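Local coordinates for protein flavodoxin (Aquifex aeolicus, PDB 2ARK) that probably serves as a low-potential, FMN-carrying electron donor to a number of redox enzymes, at residues A[50-62]-A[86-98]. Sequence-based numbering, arbitrary orientation.
Sequences VLWADGLAVGSPT and IDGKIACAFSSSG
Strands 55-61 and 90-97 run parallel at 15°, Gly55 beside Ile90 and Gly59 beside Phe94, with amides bonding alternately across: Cys92 N to Leu56 O (2.9 Å), Val58 N to Cys92 O, Phe94 N to Val58 O. Phe94 lies flat against its neighbour. Its CG sits between backbone N and carbonyl carbon (chi1 58°), which swings the ring across the strand until Gly59 CA stands 3.4 Å over the ring centroid in a CH-pi contact; a CB on Gly59 would run into the ring. Ala57 CB meets the ring edge at CE1 and, on its other flank, Cys92 SG (3.8 Å). Before the strands, Lys89 reaches back to the C-terminal end of helix 47-52, its CD passing 4.0 Å from Leu56 CD1 on the way. Its chain bends at the last torsion, and NZ bonds Ala53 O at 3.0 Å, close to the direction of the C=O bond, and more weakly Val50 O. With an alanine at Lys89, the carbonyls of Ala53 and Val50 would probably lose their ammonium partner and Leu56 CD1 the CD methylene packed beside it. Toward the C-terminal ends of the strands, Ser95 OG donates to Ser60 O (2.8 Å) and lies 2.8 Å from Thr62 OG1. The pair belongs to the beta-alpha-beta unit completed by helix 69-78, in the flavodoxin-like sheet: strand 5-11 flanks 55-61, helices 17-30 and 148-168 cover the Phe94 face, and helix 104-117 packs on Ala93 and Ser95.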
ATOM      1  N   VAL A  50       3.654  -7.588 -24.860  1.00 29.68           N
ATOM      2  CA  VAL A  50       2.944  -6.596 -24.061  1.00 29.26           C
ATOM      3  C   VAL A  50       2.248  -5.633 -25.001  1.00 28.95           C
ATOM      4  O   VAL A  50       1.069  -5.301 -24.817  1.00 30.04           O
ATOM      5  CB  VAL A  50       3.910  -5.882 -23.033  1.00 29.93           C
ATOM      6  CG1 VAL A  50       3.266  -4.655 -22.408  1.00 28.27           C
ATOM      7  CG2 VAL A  50       4.355  -6.875 -21.940  1.00 28.77           C
ATOM      8  N   LEU A  51       2.967  -5.225 -26.036  1.00 27.78           N
ATOM      9  CA  LEU A  51       2.397  -4.440 -27.131  1.00 26.96           C
ATOM     10  C   LEU A  51       1.201  -5.119 -27.812  1.00 26.84           C
ATOM     11  O   LEU A  51       0.254  -4.470 -28.233  1.00 26.90           O
ATOM     12  CB  LEU A  51       3.481  -4.160 -28.168  1.00 26.26           C
ATOM     13  CG  LEU A  51       4.523  -3.135 -27.749  1.00 25.34           C
ATOM     14  CD1 LEU A  51       5.750  -3.242 -28.665  1.00 23.48           C
ATOM     15  CD2 LEU A  51       3.900  -1.731 -27.794  1.00 22.72           C
ATOM     16  N   TRP A  52       1.269  -6.436 -27.928  1.00 26.69           N
ATOM     17  CA  TRP A  52       0.192  -7.225 -28.487  1.00 26.38           C
ATOM     18  C   TRP A  52      -1.028  -7.233 -27.561  1.00 26.93           C
ATOM     19  O   TRP A  52      -2.149  -7.151 -28.041  1.00 28.25           O
ATOM     20  CB  TRP A  52       0.730  -8.633 -28.758  1.00 25.58           C
ATOM     21  CG  TRP A  52      -0.271  -9.634 -29.168  1.00 25.34           C
ATOM     22  CD1 TRP A  52      -0.686  -9.904 -30.449  1.00 23.93           C
ATOM     23  CD2 TRP A  52      -0.997 -10.533 -28.303  1.00 23.86           C
ATOM     24  NE1 TRP A  52      -1.624 -10.916 -30.429  1.00 25.17           N
ATOM     25  CE2 TRP A  52      -1.833 -11.319 -29.128  1.00 24.54           C
ATOM     26  CE3 TRP A  52      -1.006 -10.760 -26.910  1.00 22.87           C
ATOM     27  CZ2 TRP A  52      -2.684 -12.318 -28.607  1.00 24.19           C
ATOM     28  CZ3 TRP A  52      -1.843 -11.756 -26.397  1.00 22.54           C
ATOM     29  CH2 TRP A  52      -2.674 -12.515 -27.241  1.00 23.10           C
ATOM     30  N   ALA A  53      -0.816  -7.286 -26.246  1.00 27.54           N
ATOM     31  CA  ALA A  53      -1.895  -7.485 -25.258  1.00 28.01           C
ATOM     32  C   ALA A  53      -2.874  -6.320 -25.102  1.00 28.86           C
ATOM     33  O   ALA A  53      -2.470  -5.153 -25.040  1.00 29.80           O
ATOM     34  CB  ALA A  53      -1.310  -7.838 -23.899  1.00 27.26           C
ATOM     35  N   ASP A  54      -4.166  -6.635 -25.026  1.00 28.99           N
ATOM     36  CA  ASP A  54      -5.160  -5.644 -24.595  1.00 29.05           C
ATOM     37  C   ASP A  54      -5.230  -5.625 -23.082  1.00 28.69           C
ATOM     38  O   ASP A  54      -5.371  -4.570 -22.483  1.00 29.23           O
ATOM     39  CB  ASP A  54      -6.545  -5.958 -25.178  1.00 28.78           C
ATOM     40  CG  ASP A  54      -6.570  -5.832 -26.682  1.00 29.69           C
ATOM     41  OD1 ASP A  54      -6.048  -4.809 -27.167  1.00 32.16           O
ATOM     42  OD2 ASP A  54      -7.097  -6.734 -27.381  1.00 28.43           O
ATOM     43  N   GLY A  55      -5.143  -6.821 -22.493  1.00 28.22           N
ATOM     44  CA  GLY A  55      -5.215  -7.050 -21.071  1.00 27.07           C
ATOM     45  C   GLY A  55      -4.082  -7.956 -20.637  1.00 26.87           C
ATOM     46  O   GLY A  55      -3.649  -8.819 -21.403  1.00 25.95           O
ATOM     47  N   LEU A  56      -3.591  -7.712 -19.416  1.00 26.81           N
ATOM     48  CA  LEU A  56      -2.489  -8.466 -18.798  1.00 27.82           C
ATOM     49  C   LEU A  56      -2.864  -8.994 -17.419  1.00 27.22           C
ATOM     50  O   LEU A  56      -3.425  -8.253 -16.610  1.00 27.66           O
ATOM     51  CB  LEU A  56      -1.254  -7.579 -18.591  1.00 28.40           C
ATOM     52  CG  LEU A  56      -0.522  -7.040 -19.806  1.00 30.69           C
ATOM     53  CD1 LEU A  56      -1.255  -5.766 -20.324  1.00 31.59           C
ATOM     54  CD2 LEU A  56       0.906  -6.749 -19.404  1.00 30.49           C
ATOM     55  N   ALA A  57      -2.534 -10.259 -17.146  1.00 26.43           N
ATOM     56  CA  ALA A  57      -2.502 -10.754 -15.771  1.00 25.51           C
ATOM     57  C   ALA A  57      -1.044 -11.004 -15.427  1.00 25.09           C
ATOM     58  O   ALA A  57      -0.328 -11.651 -16.167  1.00 25.46           O
ATOM     59  CB  ALA A  57      -3.349 -12.024 -15.617  1.00 25.17           C
ATOM     60  N   VAL A  58      -0.583 -10.433 -14.329  1.00 25.48           N
ATOM     61  CA  VAL A  58       0.823 -10.533 -13.983  1.00 24.95           C
ATOM     62  C   VAL A  58       0.902 -11.255 -12.649  1.00 24.77           C
ATOM     63  O   VAL A  58       0.317 -10.805 -11.687  1.00 24.85           O
ATOM     64  CB  VAL A  58       1.472  -9.110 -13.889  1.00 25.39           C
ATOM     65  CG1 VAL A  58       2.934  -9.203 -13.400  1.00 24.69           C
ATOM     66  CG2 VAL A  58       1.337  -8.324 -15.220  1.00 22.79           C
ATOM     67  N   GLY A  59       1.588 -12.391 -12.598  1.00 24.60           N
ATOM     68  CA  GLY A  59       1.653 -13.178 -11.371  1.00 23.18           C
ATOM     69  C   GLY A  59       3.050 -13.324 -10.853  1.00 23.64           C
ATOM     70  O   GLY A  59       4.015 -13.384 -11.621  1.00 23.36           O
ATOM     71  N   SER A  60       3.180 -13.359  -9.539  1.00 23.47           N
ATOM     72  CA  SER A  60       4.475 -13.536  -8.947  1.00 23.41           C
ATOM     73  C   SER A  60       4.310 -14.306  -7.664  1.00 23.72           C
ATOM     74  O   SER A  60       3.280 -14.160  -6.994  1.00 25.14           O
ATOM     75  CB  SER A  60       5.059 -12.173  -8.605  1.00 24.23           C
ATOM     76  OG  SER A  60       6.316 -12.271  -7.919  1.00 24.42           O
ATOM     77  N   PRO A  61       5.337 -15.085  -7.268  1.00 22.50           N
ATOM     78  CA  PRO A  61       5.329 -15.560  -5.883  1.00 22.05           C
ATOM     79  C   PRO A  61       5.386 -14.349  -4.949  1.00 22.48           C
ATOM     80  O   PRO A  61       5.920 -13.295  -5.327  1.00 22.54           O
ATOM     81  CB  PRO A  61       6.634 -16.374  -5.788  1.00 22.37           C
ATOM     82  CG  PRO A  61       7.521 -15.850  -6.929  1.00 22.30           C
ATOM     83  CD  PRO A  61       6.532 -15.514  -8.017  1.00 22.17           C
ATOM     84  N   THR A  62       4.840 -14.460  -3.744  1.00 22.74           N
ATOM     85  CA  THR A  62       5.031 -13.408  -2.759  1.00 22.77           C
ATOM     86  C   THR A  62       6.435 -13.505  -2.244  1.00 23.18           C
ATOM     87  O   THR A  62       6.751 -14.415  -1.512  1.00 22.70           O
ATOM     88  CB  THR A  62       4.064 -13.583  -1.564  1.00 23.05           C
ATOM     89  OG1 THR A  62       2.732 -13.465  -2.052  1.00 25.80           O
ATOM     90  CG2 THR A  62       4.293 -12.497  -0.468  1.00 21.10           C
ATOM     91  N   ILE A  86       2.255   3.285 -23.751  1.00 23.87           N
ATOM     92  CA  ILE A  86       1.352   2.133 -23.729  1.00 23.02           C
ATOM     93  C   ILE A  86       0.226   2.274 -22.711  1.00 23.72           C
ATOM     94  O   ILE A  86      -0.290   1.274 -22.251  1.00 24.37           O
ATOM     95  CB  ILE A  86       2.089   0.752 -23.548  1.00 22.48           C
ATOM     96  CG1 ILE A  86       2.943   0.738 -22.285  1.00 21.74           C
ATOM     97  CG2 ILE A  86       2.927   0.427 -24.778  1.00 19.82           C
ATOM     98  CD1 ILE A  86       3.515  -0.590 -21.948  1.00 21.37           C
ATOM     99  N   ASP A  87      -0.155   3.513 -22.384  1.00 23.77           N
ATOM    100  CA  ASP A  87      -1.226   3.797 -21.427  1.00 23.79           C
ATOM    101  C   ASP A  87      -2.546   3.186 -21.843  1.00 24.34           C
ATOM    102  O   ASP A  87      -2.836   3.089 -23.031  1.00 23.97           O
ATOM    103  CB  ASP A  87      -1.437   5.298 -21.292  1.00 23.52           C
ATOM    104  CG  ASP A  87      -0.215   6.035 -20.748  1.00 23.75           C
ATOM    105  OD1 ASP A  87       0.875   5.941 -21.353  1.00 23.13           O
ATOM    106  OD2 ASP A  87      -0.364   6.730 -19.723  1.00 21.10           O
ATOM    107  N   GLY A  88      -3.350   2.779 -20.860  1.00 24.90           N
ATOM    108  CA  GLY A  88      -4.709   2.315 -21.137  1.00 25.12           C
ATOM    109  C   GLY A  88      -4.843   0.838 -21.474  1.00 25.86           C
ATOM    110  O   GLY A  88      -5.906   0.398 -21.911  1.00 25.95           O
ATOM    111  N   LYS A  89      -3.770   0.068 -21.293  1.00 26.34           N
ATOM    112  CA  LYS A  89      -3.903  -1.382 -21.261  1.00 26.60           C
ATOM    113  C   LYS A  89      -4.608  -1.699 -19.972  1.00 27.16           C
ATOM    114  O   LYS A  89      -4.562  -0.894 -19.040  1.00 27.82           O
ATOM    115  CB  LYS A  89      -2.554  -2.107 -21.360  1.00 26.41           C
ATOM    116  CG  LYS A  89      -2.070  -2.207 -22.779  1.00 25.06           C
ATOM    117  CD  LYS A  89      -0.678  -2.782 -22.885  1.00 26.77           C
ATOM    118  CE  LYS A  89      -0.044  -2.295 -24.181  1.00 24.65           C
ATOM    119  NZ  LYS A  89      -0.843  -2.696 -25.362  1.00 25.04           N
ATOM    120  N   ILE A  90      -5.286  -2.846 -19.941  1.00 27.43           N
ATOM    121  CA  ILE A  90      -6.039  -3.305 -18.786  1.00 27.52           C
ATOM    122  C   ILE A  90      -5.244  -4.437 -18.153  1.00 28.57           C
ATOM    123  O   ILE A  90      -4.773  -5.329 -18.869  1.00 29.04           O
ATOM    124  CB  ILE A  90      -7.459  -3.773 -19.200  1.00 27.51           C
ATOM    125  CG1 ILE A  90      -8.243  -2.584 -19.777  1.00 27.67           C
ATOM    126  CG2 ILE A  90      -8.202  -4.383 -18.022  1.00 25.87           C
ATOM    127  CD1 ILE A  90      -9.505  -2.937 -20.498  1.00 28.42           C
ATOM    128  N   ALA A  91      -5.058  -4.380 -16.827  1.00 28.41           N
ATOM    129  CA  ALA A  91      -4.214  -5.345 -16.110  1.00 28.00           C
ATOM    130  C   ALA A  91      -4.746  -5.689 -14.727  1.00 28.42           C
ATOM    131  O   ALA A  91      -5.500  -4.923 -14.137  1.00 29.24           O
ATOM    132  CB  ALA A  91      -2.782  -4.839 -16.000  1.00 27.10           C
ATOM    133  N   CYS A  92      -4.361  -6.874 -14.246  1.00 28.58           N
ATOM    134  CA  CYS A  92      -4.604  -7.364 -12.875  1.00 27.72           C
ATOM    135  C   CYS A  92      -3.388  -8.200 -12.434  1.00 26.44           C
ATOM    136  O   CYS A  92      -2.424  -8.319 -13.196  1.00 25.62           O
ATOM    137  CB  CYS A  92      -5.870  -8.201 -12.843  1.00 27.55           C
ATOM    138  SG  CYS A  92      -5.841  -9.596 -14.023  1.00 30.78           S
ATOM    139  N   ALA A  93      -3.465  -8.785 -11.232  1.00 25.23           N
ATOM    140  CA  ALA A  93      -2.324  -9.356 -10.514  1.00 24.39           C
ATOM    141  C   ALA A  93      -2.723 -10.686  -9.923  1.00 24.12           C
ATOM    142  O   ALA A  93      -3.906 -10.907  -9.660  1.00 25.04           O
ATOM    143  CB  ALA A  93      -1.858  -8.377  -9.361  1.00 23.74           C
ATOM    144  N   PHE A  94      -1.762 -11.573  -9.688  1.00 23.90           N
ATOM    145  CA  PHE A  94      -2.030 -12.775  -8.855  1.00 23.82           C
ATOM    146  C   PHE A  94      -0.772 -13.262  -8.150  1.00 24.61           C
ATOM    147  O   PHE A  94       0.351 -12.929  -8.578  1.00 25.50           O
ATOM    148  CB  PHE A  94      -2.723 -13.886  -9.636  1.00 23.06           C
ATOM    149  CG  PHE A  94      -1.959 -14.366 -10.865  1.00 24.17           C
ATOM    150  CD1 PHE A  94      -2.068 -13.680 -12.093  1.00 22.02           C
ATOM    151  CD2 PHE A  94      -1.196 -15.555 -10.815  1.00 22.48           C
ATOM    152  CE1 PHE A  94      -1.389 -14.137 -13.229  1.00 21.74           C
ATOM    153  CE2 PHE A  94      -0.519 -16.031 -11.959  1.00 20.94           C
ATOM    154  CZ  PHE A  94      -0.601 -15.314 -13.162  1.00 21.24           C
ATOM    155  N   SER A  95      -0.922 -14.012  -7.065  1.00 24.02           N
ATOM    156  CA  SER A  95       0.246 -14.323  -6.249  1.00 24.98           C
ATOM    157  C   SER A  95      -0.013 -15.487  -5.304  1.00 25.65           C
ATOM    158  O   SER A  95      -1.142 -15.670  -4.788  1.00 24.93           O
ATOM    159  CB  SER A  95       0.662 -13.088  -5.423  1.00 26.10           C
ATOM    160  OG  SER A  95       1.895 -13.291  -4.728  1.00 27.75           O
ATOM    161  N   SER A  96       1.045 -16.268  -5.087  1.00 25.86           N
ATOM    162  CA  SER A  96       1.015 -17.420  -4.215  1.00 26.33           C
ATOM    163  C   SER A  96       2.020 -17.078  -3.138  1.00 26.63           C
ATOM    164  O   SER A  96       3.102 -16.571  -3.454  1.00 27.47           O
ATOM    165  CB  SER A  96       1.475 -18.660  -4.992  1.00 26.57           C
ATOM    166  OG  SER A  96       1.536 -19.811  -4.167  1.00 27.42           O
ATOM    167  N   SER A  97       1.668 -17.334  -1.878  1.00 26.81           N
ATOM    168  CA  SER A  97       2.573 -17.123  -0.732  1.00 26.33           C
ATOM    169  C   SER A  97       2.761 -18.413   0.027  1.00 25.48           C
ATOM    170  O   SER A  97       2.154 -19.402  -0.299  1.00 25.35           O
ATOM    171  CB  SER A  97       2.033 -16.035   0.207  1.00 26.40           C
ATOM    172  OG  SER A  97       0.698 -16.337   0.595  1.00 29.11           O
ATOM    173  N   GLY A  98       3.623 -18.386   1.039  1.00 25.55           N
ATOM    174  CA  GLY A  98       3.910 -19.534   1.879  1.00 24.85           C
ATOM    175  C   GLY A  98       2.734 -19.832   2.788  1.00 25.28           C
ATOM    176  O   GLY A  98       2.514 -20.976   3.180  1.00 25.30           O
TER
HETATM  177  O   HOH W   1      -6.768  -2.276 -23.327  1.00 25.59           O